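Local coordinates for Ycf54 protein (Thermosynechococcus elongatus, PDB 3HZE) that probably assists the oxidative cyclase step of chlorophyll biosynthesis, as Ycf54 relatives in other photosynthetic organisms do, although its own molecular role is not established, at residues E16-E21 against K80-Y85; R25-H30 against S70-F75; H30-E33 against E37-F40; Q74-L79 against V86-F91. One frame throughout, in Å; residues are numbered along the deposited sequence.

Interaction 1 (E16-E21 against K80-Y85); sequences EEEPLE and KLRLEY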
# COMPACT_ATOMS: atom_id res chain seq x y z
N GLU A 16 -8.92 4.04 12.09
CA GLU A 16 -10.13 4.60 12.70
C GLU A 16 -11.31 4.78 11.75
O GLU A 16 -12.42 5.09 12.19
CB GLU A 16 -9.82 5.95 13.37
CG GLU A 16 -8.62 5.90 14.30
CD GLU A 16 -8.49 7.14 15.17
OE1 GLU A 16 -8.91 8.23 14.74
OE2 GLU A 16 -7.94 7.01 16.29
N GLU A 17 -11.07 4.61 10.45
CA GLU A 17 -12.14 4.77 9.47
C GLU A 17 -12.28 3.61 8.49
O GLU A 17 -13.39 3.13 8.25
CB GLU A 17 -11.96 6.07 8.67
CG GLU A 17 -12.23 7.34 9.47
CD GLU A 17 -12.19 8.58 8.59
OE1 GLU A 17 -11.37 9.48 8.87
OE2 GLU A 17 -12.97 8.65 7.62
N GLU A 18 -11.17 3.17 7.91
CA GLU A 18 -11.21 2.10 6.93
C GLU A 18 -10.18 1.00 7.16
O GLU A 18 -9.22 0.87 6.40
CB GLU A 18 -11.01 2.68 5.53
CG GLU A 18 -12.16 3.53 5.03
CD GLU A 18 -13.42 2.73 4.79
OE1 GLU A 18 -13.34 1.49 4.76
OE2 GLU A 18 -14.49 3.36 4.64
N PRO A 19 -10.35 0.19 8.22
CA PRO A 19 -9.41 -0.89 8.50
C PRO A 19 -9.45 -1.90 7.35
O PRO A 19 -10.53 -2.27 6.89
CB PRO A 19 -9.93 -1.47 9.83
CG PRO A 19 -11.43 -1.18 9.77
CD PRO A 19 -11.42 0.24 9.24
N LEU A 20 -8.29 -2.34 6.88
CA LEU A 20 -8.22 -3.27 5.75
C LEU A 20 -7.89 -4.71 6.12
O LEU A 20 -7.69 -5.57 5.26
CB LEU A 20 -7.19 -2.76 4.74
CG LEU A 20 -7.56 -1.43 4.06
CD1 LEU A 20 -6.43 -0.97 3.15
CD2 LEU A 20 -8.84 -1.62 3.26
N GLU A 21 -7.81 -4.95 7.42
CA GLU A 21 -7.51 -6.25 8.00
C GLU A 21 -8.23 -7.41 7.32
O GLU A 21 -7.60 -8.35 6.82
CB GLU A 21 -7.93 -6.19 9.46
CG GLU A 21 -7.12 -6.97 10.41
CD GLU A 21 -7.66 -6.83 11.81
OE1 GLU A 21 -7.81 -5.68 12.29
OE2 GLU A 21 -7.96 -7.88 12.42
N LYS A 80 -9.06 2.35 -4.08
CA LYS A 80 -9.28 3.78 -4.20
C LYS A 80 -10.79 4.06 -4.30
O LYS A 80 -11.30 4.99 -3.67
CB LYS A 80 -8.55 4.32 -5.44
CG LYS A 80 -8.19 5.81 -5.37
CD LYS A 80 -9.40 6.70 -5.39
CE LYS A 80 -9.01 8.18 -5.24
NZ LYS A 80 -10.20 9.06 -5.10
N LEU A 81 -11.50 3.25 -5.08
CA LEU A 81 -12.95 3.40 -5.22
C LEU A 81 -13.63 3.22 -3.87
O LEU A 81 -14.52 3.98 -3.49
CB LEU A 81 -13.52 2.37 -6.19
CG LEU A 81 -13.51 2.61 -7.70
CD1 LEU A 81 -14.18 1.42 -8.40
CD2 LEU A 81 -14.25 3.91 -8.03
N ARG A 82 -13.22 2.18 -3.14
CA ARG A 82 -13.79 1.88 -1.84
C ARG A 82 -13.44 2.89 -0.73
O ARG A 82 -14.33 3.33 -0.00
CB ARG A 82 -13.36 0.48 -1.39
CG ARG A 82 -13.98 -0.68 -2.18
CD ARG A 82 -15.39 -1.00 -1.70
NE ARG A 82 -15.42 -1.06 -0.24
CZ ARG A 82 -16.25 -0.36 0.52
NH1 ARG A 82 -17.15 0.44 -0.04
NH2 ARG A 82 -16.16 -0.43 1.85
N LEU A 83 -12.17 3.25 -0.60
CA LEU A 83 -11.72 4.16 0.46
C LEU A 83 -11.84 5.65 0.18
O LEU A 83 -12.08 6.45 1.09
CB LEU A 83 -10.27 3.84 0.85
CG LEU A 83 -10.01 2.65 1.78
CD1 LEU A 83 -10.67 1.41 1.25
CD2 LEU A 83 -8.50 2.44 1.93
N GLU A 84 -11.64 6.02 -1.08
CA GLU A 84 -11.73 7.40 -1.55
C GLU A 84 -10.68 8.39 -1.03
O GLU A 84 -9.94 8.98 -1.81
CB GLU A 84 -13.14 7.97 -1.27
CG GLU A 84 -13.32 9.42 -1.74
CD GLU A 84 -14.75 9.92 -1.63
OE1 GLU A 84 -14.96 11.12 -1.92
OE2 GLU A 84 -15.66 9.14 -1.27
N TYR A 85 -10.62 8.57 0.28
CA TYR A 85 -9.68 9.53 0.87
C TYR A 85 -8.26 9.00 1.04
O TYR A 85 -7.72 8.95 2.15
CB TYR A 85 -10.22 10.00 2.22
CG TYR A 85 -11.51 10.75 2.09
CD1 TYR A 85 -11.52 12.08 1.66
CD2 TYR A 85 -12.73 10.14 2.36
CE1 TYR A 85 -12.71 12.78 1.51
CE2 TYR A 85 -13.94 10.83 2.21
CZ TYR A 85 -13.92 12.15 1.78
OH TYR A 85 -15.09 12.85 1.62
O HOH W 1 -16.77 2.00 3.54
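Glu18 turns twice on its way to Leu83 and Arg82: its CG stands beside the backbone N, opposite the carbonyl carbon (chi1 -68°), and a second bend at chi2 (-67°) swings the carboxylate round to the arginine. Leu83 likewise holds CG on the backbone-N side, which carries its branched end across to the loop. In this alpha+beta fold, built on an antiparallel sheet, the loop between helix 13-16 and helix 21-34 passes the C-terminal end of helix 73-83.

The apolar half of the contact centres on Leu83. Glu18 lays its aliphatic part alongside that leucine, with CB 3.9 Å from Leu83 CG, the two side chains running past each other in opposite senses. Leu20 instead comes at it tip to tip, Leu20 CD2 lying 4.1 Å from Leu83 CD1. Both leucines are buried, and both also touch Leu14 of helix 13-16, so the helix end and the loop share one hydrophobic patch.

The polar half is looser and goes through solvent. Glu18 OE1 sits 4.5 Å from Arg82 NH2, well off the guanidinium plane, so any attraction there is probably of charge alone, with no N-H pointing at the oxygen. A water fills in: it donates to Glu18 OE2 at 2.9 Å and accepts from Arg82 NH2 at 3.0 Å.

Just beyond Leu83 the helix is broken by Glu84, whose positive phi makes it the centre of a classic gamma turn, closed by Tyr85 N donating to Leu83 O at 2.7 Å.

Interaction 2 (R25-H30 against S70-F75); sequences RERQRH and STNQQF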
# COMPACT_ATOMS: atom_id res chain seq x y z
N ARG A 25 -7.16 -10.49 4.73
CA ARG A 25 -7.36 -11.89 5.07
C ARG A 25 -8.31 -12.64 4.13
O ARG A 25 -8.07 -13.80 3.79
CB ARG A 25 -7.81 -12.02 6.53
CG ARG A 25 -6.70 -11.64 7.52
CD ARG A 25 -6.89 -12.28 8.89
NE ARG A 25 -8.11 -11.83 9.54
CZ ARG A 25 -8.26 -10.66 10.14
NH1 ARG A 25 -7.25 -9.80 10.18
NH2 ARG A 25 -9.42 -10.33 10.68
N GLU A 26 -9.40 -11.99 3.71
CA GLU A 26 -10.32 -12.65 2.78
C GLU A 26 -9.62 -12.84 1.44
O GLU A 26 -9.77 -13.89 0.81
CB GLU A 26 -11.60 -11.81 2.57
CG GLU A 26 -12.54 -11.78 3.78
CD GLU A 26 -13.80 -10.94 3.56
OE1 GLU A 26 -14.47 -10.61 4.56
OE2 GLU A 26 -14.14 -10.63 2.39
N ARG A 27 -8.85 -11.85 1.01
CA ARG A 27 -8.15 -11.96 -0.27
C ARG A 27 -7.06 -13.02 -0.21
O ARG A 27 -6.84 -13.75 -1.18
CB ARG A 27 -7.55 -10.62 -0.70
CG ARG A 27 -7.18 -10.57 -2.18
CD ARG A 27 -6.73 -9.18 -2.58
NE ARG A 27 -6.29 -9.09 -3.98
CZ ARG A 27 -7.10 -9.00 -5.03
NH1 ARG A 27 -8.42 -8.98 -4.87
NH2 ARG A 27 -6.58 -8.89 -6.24
N GLN A 28 -6.36 -13.08 0.92
CA GLN A 28 -5.30 -14.07 1.09
C GLN A 28 -5.91 -15.47 1.07
O GLN A 28 -5.36 -16.38 0.45
CB GLN A 28 -4.54 -13.83 2.40
CG GLN A 28 -3.63 -12.60 2.37
CD GLN A 28 -2.96 -12.34 3.71
OE1 GLN A 28 -2.06 -11.51 3.82
NE2 GLN A 28 -3.41 -13.04 4.75
N ARG A 29 -7.04 -15.64 1.75
CA ARG A 29 -7.71 -16.94 1.77
C ARG A 29 -8.16 -17.33 0.36
O ARG A 29 -8.07 -18.49 -0.03
CB ARG A 29 -8.93 -16.91 2.69
CG ARG A 29 -8.62 -16.74 4.18
CD ARG A 29 -9.91 -16.60 4.99
NE ARG A 29 -9.68 -16.04 6.32
CZ ARG A 29 -10.49 -15.16 6.91
NH1 ARG A 29 -11.57 -14.73 6.28
NH2 ARG A 29 -10.20 -14.70 8.12
N HIS A 30 -8.64 -16.34 -0.39
CA HIS A 30 -9.09 -16.59 -1.76
C HIS A 30 -7.91 -17.02 -2.65
O HIS A 30 -8.05 -17.93 -3.46
CB HIS A 30 -9.76 -15.33 -2.32
CG HIS A 30 -10.00 -15.38 -3.80
ND1 HIS A 30 -10.82 -16.32 -4.39
CD2 HIS A 30 -9.54 -14.60 -4.80
CE1 HIS A 30 -10.84 -16.12 -5.69
NE2 HIS A 30 -10.07 -15.09 -5.97
N SER A 70 0.66 -3.38 -4.66
CA SER A 70 0.31 -4.59 -5.40
C SER A 70 0.71 -4.50 -6.87
O SER A 70 0.75 -3.42 -7.45
CB SER A 70 -1.20 -4.84 -5.32
OG SER A 70 -1.56 -6.00 -6.07
N THR A 71 1.01 -5.65 -7.47
CA THR A 71 1.36 -5.64 -8.88
C THR A 71 0.09 -5.78 -9.71
O THR A 71 0.13 -5.78 -10.94
CB THR A 71 2.35 -6.77 -9.22
OG1 THR A 71 1.88 -8.00 -8.65
CG2 THR A 71 3.73 -6.44 -8.67
N ASN A 72 -1.05 -5.90 -9.02
CA ASN A 72 -2.35 -5.99 -9.68
C ASN A 72 -2.97 -4.59 -9.60
O ASN A 72 -3.46 -4.18 -8.55
CB ASN A 72 -3.26 -6.98 -8.94
CG ASN A 72 -4.63 -7.13 -9.59
OD1 ASN A 72 -5.25 -6.13 -9.98
ND2 ASN A 72 -5.11 -8.36 -9.70
N GLN A 73 -2.97 -3.88 -10.72
CA GLN A 73 -3.50 -2.52 -10.74
C GLN A 73 -4.98 -2.40 -10.41
O GLN A 73 -5.39 -1.44 -9.75
CB GLN A 73 -3.21 -1.86 -12.09
CG GLN A 73 -3.81 -0.47 -12.24
CD GLN A 73 -3.33 0.23 -13.50
OE1 GLN A 73 -3.17 -0.39 -14.55
NE2 GLN A 73 -3.10 1.54 -13.39
N GLN A 74 -5.79 -3.36 -10.85
CA GLN A 74 -7.22 -3.29 -10.57
C GLN A 74 -7.54 -3.37 -9.09
O GLN A 74 -8.49 -2.73 -8.63
CB GLN A 74 -7.97 -4.39 -11.33
CG GLN A 74 -8.15 -4.07 -12.81
CD GLN A 74 -6.84 -3.77 -13.51
OE1 GLN A 74 -5.94 -4.61 -13.56
NE2 GLN A 74 -6.71 -2.55 -14.04
N PHE A 75 -6.76 -4.14 -8.34
CA PHE A 75 -6.99 -4.25 -6.90
C PHE A 75 -6.78 -2.89 -6.25
O PHE A 75 -7.53 -2.49 -5.37
CB PHE A 75 -6.03 -5.27 -6.29
CG PHE A 75 -6.11 -5.36 -4.80
CD1 PHE A 75 -7.32 -5.64 -4.16
CD2 PHE A 75 -4.98 -5.13 -4.02
CE1 PHE A 75 -7.39 -5.70 -2.77
CE2 PHE A 75 -5.05 -5.19 -2.62
CZ PHE A 75 -6.26 -5.47 -2.00
O HOH W 2 -3.78 -8.15 -5.94
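Arg27 lays its guanidinium flat on the ring of Phe75, the planes only 14° apart and the centres separated by 4.0 Å. The overlap is off-centre: CZ of Arg27 sits closest to CD1 of Phe75, at 3.5 Å, while the methylene CD of Arg27 makes a CH-pi contact over the same face, 3.9 Å from the ring centroid. Cation-pi attraction and greasy packing therefore come from one side chain. What allows this is an Arg27 chain extended from CG to NE, which spans the gap between helix 21-34 and the start of helix 73-83 and lays the charged group over the Phe75 ring, with its NH2 edge toward Asn72.

At the guanidinium edge, NH2 of Arg27 comes within 3.8 Å of Asn72 ND2, with the amide turned steeply against it. The same NH2 donates to a water at 2.9 Å, and that water donates on to Ser70 OG.

Behind this shell stands an N-cap. Asn72 precedes helix 73-83 and its OD1 accepts from Phe75 N at 3.0 Å, the donor lying 50° above the carbonyl plane. The capping bond links the asparagine at the guanidinium edge to the residue whose ring is stacked. One step further back, Asn72 N donates to Ser70 OG at 3.0 Å in an ST turn, and Ser70 OG is also bonded to Asp39 O. Phe40, on strand 40-44, offers Arg27 a second cation-pi partner.

Interaction 3 (H30-E33 against E37-F40); sequences HYRE and EIDF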
# COMPACT_ATOMS: atom_id res chain seq x y z
N HIS A 30 -8.64 -16.34 -0.39
CA HIS A 30 -9.09 -16.59 -1.76
C HIS A 30 -7.91 -17.02 -2.65
O HIS A 30 -8.05 -17.93 -3.46
CB HIS A 30 -9.76 -15.33 -2.32
CG HIS A 30 -10.00 -15.38 -3.80
ND1 HIS A 30 -10.82 -16.32 -4.39
CD2 HIS A 30 -9.54 -14.60 -4.80
CE1 HIS A 30 -10.84 -16.12 -5.69
NE2 HIS A 30 -10.07 -15.09 -5.97
N TYR A 31 -6.77 -16.36 -2.50
CA TYR A 31 -5.58 -16.70 -3.29
C TYR A 31 -5.09 -18.10 -2.94
O TYR A 31 -4.65 -18.85 -3.81
CB TYR A 31 -4.45 -15.69 -3.04
CG TYR A 31 -4.46 -14.49 -3.96
CD1 TYR A 31 -5.61 -13.73 -4.14
CD2 TYR A 31 -3.30 -14.08 -4.62
CE1 TYR A 31 -5.62 -12.60 -4.95
CE2 TYR A 31 -3.29 -12.94 -5.44
CZ TYR A 31 -4.46 -12.21 -5.60
OH TYR A 31 -4.46 -11.08 -6.39
N ARG A 32 -5.13 -18.43 -1.66
CA ARG A 32 -4.70 -19.75 -1.22
C ARG A 32 -5.58 -20.83 -1.83
O ARG A 32 -5.07 -21.84 -2.32
CB ARG A 32 -4.75 -19.84 0.31
CG ARG A 32 -3.45 -19.46 1.01
CD ARG A 32 -2.97 -18.06 0.65
NE ARG A 32 -1.72 -17.73 1.32
CZ ARG A 32 -1.58 -17.58 2.63
NH1 ARG A 32 -2.63 -17.75 3.43
NH2 ARG A 32 -0.40 -17.27 3.15
N GLU A 33 -6.89 -20.62 -1.83
CA GLU A 33 -7.80 -21.61 -2.40
C GLU A 33 -7.60 -21.75 -3.90
O GLU A 33 -7.88 -22.81 -4.47
CB GLU A 33 -9.26 -21.26 -2.09
CG GLU A 33 -9.83 -20.08 -2.85
CD GLU A 33 -11.26 -19.74 -2.43
OE1 GLU A 33 -11.50 -19.60 -1.21
OE2 GLU A 33 -12.13 -19.62 -3.32
N GLU A 37 -0.28 -16.91 -6.17
CA GLU A 37 0.75 -16.26 -5.36
C GLU A 37 0.28 -14.88 -4.89
O GLU A 37 -0.22 -14.08 -5.68
CB GLU A 37 2.03 -16.10 -6.17
CG GLU A 37 3.14 -15.37 -5.42
CD GLU A 37 4.37 -15.13 -6.28
OE1 GLU A 37 4.22 -14.55 -7.38
OE2 GLU A 37 5.48 -15.51 -5.86
N ILE A 38 0.44 -14.61 -3.60
CA ILE A 38 0.03 -13.30 -3.05
C ILE A 38 0.80 -12.19 -3.76
O ILE A 38 2.03 -12.23 -3.82
CB ILE A 38 0.35 -13.20 -1.54
CG1 ILE A 38 -0.39 -14.29 -0.76
CG2 ILE A 38 -0.05 -11.82 -1.02
CD1 ILE A 38 -1.87 -14.29 -0.96
N ASP A 39 0.09 -11.21 -4.31
CA ASP A 39 0.74 -10.10 -4.99
C ASP A 39 0.26 -8.74 -4.47
O ASP A 39 0.26 -7.75 -5.21
CB ASP A 39 0.51 -10.18 -6.50
CG ASP A 39 -0.96 -10.17 -6.86
OD1 ASP A 39 -1.81 -10.09 -5.95
OD2 ASP A 39 -1.27 -10.25 -8.07
N PHE A 40 -0.17 -8.71 -3.22
CA PHE A 40 -0.62 -7.47 -2.58
C PHE A 40 -0.03 -7.51 -1.18
O PHE A 40 0.00 -8.58 -0.55
CB PHE A 40 -2.15 -7.41 -2.53
CG PHE A 40 -2.79 -8.64 -1.96
CD1 PHE A 40 -2.97 -9.78 -2.74
CD2 PHE A 40 -3.22 -8.67 -0.63
CE1 PHE A 40 -3.56 -10.93 -2.21
CE2 PHE A 40 -3.80 -9.81 -0.09
CZ PHE A 40 -3.97 -10.93 -0.88
O HOH W 3 -3.39 -10.83 -9.48
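Tyr31 is the hub here, pressed by Ile38 and Phe40 of the chain that returns after helix 21-34. Ile38 reaches the base of the tyrosine: its CD1 lies 3.6 Å from Tyr31 CB, the two side chains crossing at a slant. Its CG1 stands beside the backbone N (chi1 -59°), and it is this branch that carries CD1 to the helix; the same methyl also brushes Arg32 NE.

Phe40 meets the ring itself in a T-shaped pair. The phenyl edge, led by CE1, points at one face of Tyr31, over its centre, with centroids 5.0 Å apart and planes at 75°. At the rim of the tyrosine, close to the ring plane, sits the backbone oxygen of Glu37, 3.3 Å from Tyr31 CD2. The turn from the helix into strand 40-44 thus packs against the buried ring of Tyr31, with Phe40, buried as well, opening the strand.

The hydroxyl is tied down as well. Tyr31 OH donates to Asp39 OD1 at 2.9 Å, on the syn side and 21° out of the carboxylate plane. A water donates both to Asp39 OD2, at 2.6 Å, and to Tyr31 OH, at 3.3 Å, closing a small ring of bonds around the carboxylate. With both oxygens of Asp39 accepting, the arrangement is consistent with an ionised carboxylate, while the tyrosine hydroxyl works as donor and acceptor at once.

Interaction 4 (Q74-L79 against V86-F91); sequences QFIQWL and VLMGQF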
# COMPACT_ATOMS: atom_id res chain seq x y z
N GLN A 74 -5.79 -3.36 -10.85
CA GLN A 74 -7.22 -3.29 -10.57
C GLN A 74 -7.54 -3.37 -9.09
O GLN A 74 -8.49 -2.73 -8.63
CB GLN A 74 -7.97 -4.39 -11.33
CG GLN A 74 -8.15 -4.07 -12.81
CD GLN A 74 -6.84 -3.77 -13.51
OE1 GLN A 74 -5.94 -4.61 -13.56
NE2 GLN A 74 -6.71 -2.55 -14.04
N PHE A 75 -6.76 -4.14 -8.34
CA PHE A 75 -6.99 -4.25 -6.90
C PHE A 75 -6.78 -2.89 -6.25
O PHE A 75 -7.53 -2.49 -5.37
CB PHE A 75 -6.03 -5.27 -6.29
CG PHE A 75 -6.11 -5.36 -4.80
CD1 PHE A 75 -7.32 -5.64 -4.16
CD2 PHE A 75 -4.98 -5.13 -4.02
CE1 PHE A 75 -7.39 -5.70 -2.77
CE2 PHE A 75 -5.05 -5.19 -2.62
CZ PHE A 75 -6.26 -5.47 -2.00
N ILE A 76 -5.75 -2.18 -6.70
CA ILE A 76 -5.44 -0.87 -6.17
C ILE A 76 -6.53 0.12 -6.57
O ILE A 76 -6.94 0.96 -5.76
CB ILE A 76 -4.05 -0.38 -6.67
CG1 ILE A 76 -2.97 -1.30 -6.11
CG2 ILE A 76 -3.80 1.05 -6.27
CD1 ILE A 76 -2.93 -1.36 -4.56
N GLN A 77 -6.99 0.04 -7.81
CA GLN A 77 -8.05 0.93 -8.27
C GLN A 77 -9.31 0.64 -7.46
O GLN A 77 -10.08 1.55 -7.14
CB GLN A 77 -8.34 0.73 -9.76
CG GLN A 77 -7.15 1.01 -10.67
CD GLN A 77 -7.45 0.71 -12.13
OE1 GLN A 77 -8.02 -0.34 -12.46
NE2 GLN A 77 -7.06 1.62 -13.02
N TRP A 78 -9.53 -0.62 -7.12
CA TRP A 78 -10.70 -1.00 -6.34
C TRP A 78 -10.61 -0.37 -4.94
O TRP A 78 -11.59 0.17 -4.42
CB TRP A 78 -10.78 -2.52 -6.23
CG TRP A 78 -11.87 -2.99 -5.32
CD1 TRP A 78 -13.20 -3.11 -5.61
CD2 TRP A 78 -11.72 -3.38 -3.95
NE1 TRP A 78 -13.88 -3.56 -4.51
CE2 TRP A 78 -13.00 -3.73 -3.48
CE3 TRP A 78 -10.62 -3.47 -3.08
CZ2 TRP A 78 -13.21 -4.17 -2.16
CZ3 TRP A 78 -10.83 -3.91 -1.78
CH2 TRP A 78 -12.12 -4.25 -1.33
N LEU A 79 -9.42 -0.43 -4.33
CA LEU A 79 -9.22 0.16 -3.00
C LEU A 79 -9.51 1.67 -3.03
O LEU A 79 -10.12 2.20 -2.11
CB LEU A 79 -7.79 -0.09 -2.51
CG LEU A 79 -7.49 -1.48 -1.92
CD1 LEU A 79 -6.00 -1.61 -1.63
CD2 LEU A 79 -8.29 -1.67 -0.63
N VAL A 86 -7.66 8.61 -0.07
CA VAL A 86 -6.30 8.08 -0.08
C VAL A 86 -5.62 8.57 -1.35
O VAL A 86 -6.28 9.03 -2.28
CB VAL A 86 -6.29 6.53 -0.14
CG1 VAL A 86 -6.92 5.95 1.12
CG2 VAL A 86 -7.03 6.06 -1.38
N LEU A 87 -4.29 8.48 -1.38
CA LEU A 87 -3.53 8.88 -2.55
C LEU A 87 -3.25 7.58 -3.29
O LEU A 87 -3.20 6.52 -2.67
CB LEU A 87 -2.22 9.55 -2.15
CG LEU A 87 -2.35 10.88 -1.38
CD1 LEU A 87 -0.98 11.38 -0.96
CD2 LEU A 87 -3.04 11.91 -2.26
N MSE A 88 -3.07 7.67 -4.60
CA MSE A 88 -2.78 6.48 -5.39
C MSE A 88 -1.63 6.80 -6.33
O MSE A 88 -1.40 7.95 -6.68
CB MSE A 88 -4.02 6.06 -6.19
CG MSE A 88 -3.82 4.81 -7.04
SE MSE A 88 -5.42 4.21 -7.99
CE MSE A 88 -5.64 5.73 -9.16
N GLY A 89 -0.88 5.77 -6.71
CA GLY A 89 0.23 5.98 -7.62
C GLY A 89 0.87 4.68 -8.05
O GLY A 89 0.33 3.60 -7.81
N GLN A 90 2.03 4.78 -8.69
CA GLN A 90 2.75 3.60 -9.15
C GLN A 90 4.23 3.89 -9.33
O GLN A 90 4.64 5.05 -9.43
CB GLN A 90 2.16 3.10 -10.47
CG GLN A 90 2.13 4.15 -11.58
CD GLN A 90 1.51 3.62 -12.86
OE1 GLN A 90 2.20 3.10 -13.74
NE2 GLN A 90 0.19 3.73 -12.97
N PHE A 91 5.04 2.84 -9.36
CA PHE A 91 6.47 3.01 -9.58
C PHE A 91 7.05 1.71 -10.08
O PHE A 91 6.43 0.65 -9.93
CB PHE A 91 7.17 3.48 -8.29
CG PHE A 91 7.05 2.52 -7.13
CD1 PHE A 91 7.82 1.36 -7.08
CD2 PHE A 91 6.21 2.81 -6.05
CE1 PHE A 91 7.77 0.50 -5.98
CE2 PHE A 91 6.15 1.96 -4.94
CZ PHE A 91 6.93 0.80 -4.91
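Met88, a selenomethionine in this crystal, carries nearly all of strand 87-92's share of the contact, meeting Ile76 and Gln77 on helix 73-83. The chain approaches through Val86, whose CB points to the helix and whose side chain rests on Ala9 of strand 3-10. Leu87 follows on the other face of the sheet, where it packs on Gln57 and Arg60 of helix 55-60.

Met88 then turns back to helix 73-83. Its CG and SE run out straight, CG anti to the backbone N (chi1 -180°), and cross Ile76 at a slant: Ile76 CG2 lies 3.8 Å from Met88 CG and 3.9 Å from Met88 SE. The selenium goes on to touch the helix backbone, 4.2 Å from Gln77 CA, while a bend at chi3 (66°) turns the terminal methyl away from the helix. Gln77 sends its own CB away from the strand, and its OE1 takes a weak bond from Gln74 NE2.

Gly89 continues the strand by pairing its backbone with Tyr6. Gln90 touches Tyr5, and Phe91 packs on the far side among Phe48, Val96 and Pro99. The strand, outermost in the sheet of this chain, runs antiparallel to strand 3-10 and lies between two helices, with helix 73-83 on the face of Met88 and helix 55-60 on that of Leu87.

How the interactions relate
From the N terminus, the loop 16-21 opens the longest span, which interaction 1 closes at the end of helix 73-83. Within it, interaction 2 ties helix 21-34 to the start of helix 73-83, and interaction 3 closes a short turn from helix 21-34 into strand 40-44. These two share His30 and meet where Asp39 O probably bonds Ser70 OG and Thr71 N. Interaction 4 begins on Gln74 and Phe75, where interaction 2 ends, and crosses interaction 1; Lys80 CB packs on Met88 SE between them. Helix 73-83 serves interactions 1, 2 and 4, joining the 16-21 loop, helix 21-34 and the outer strand 87-92.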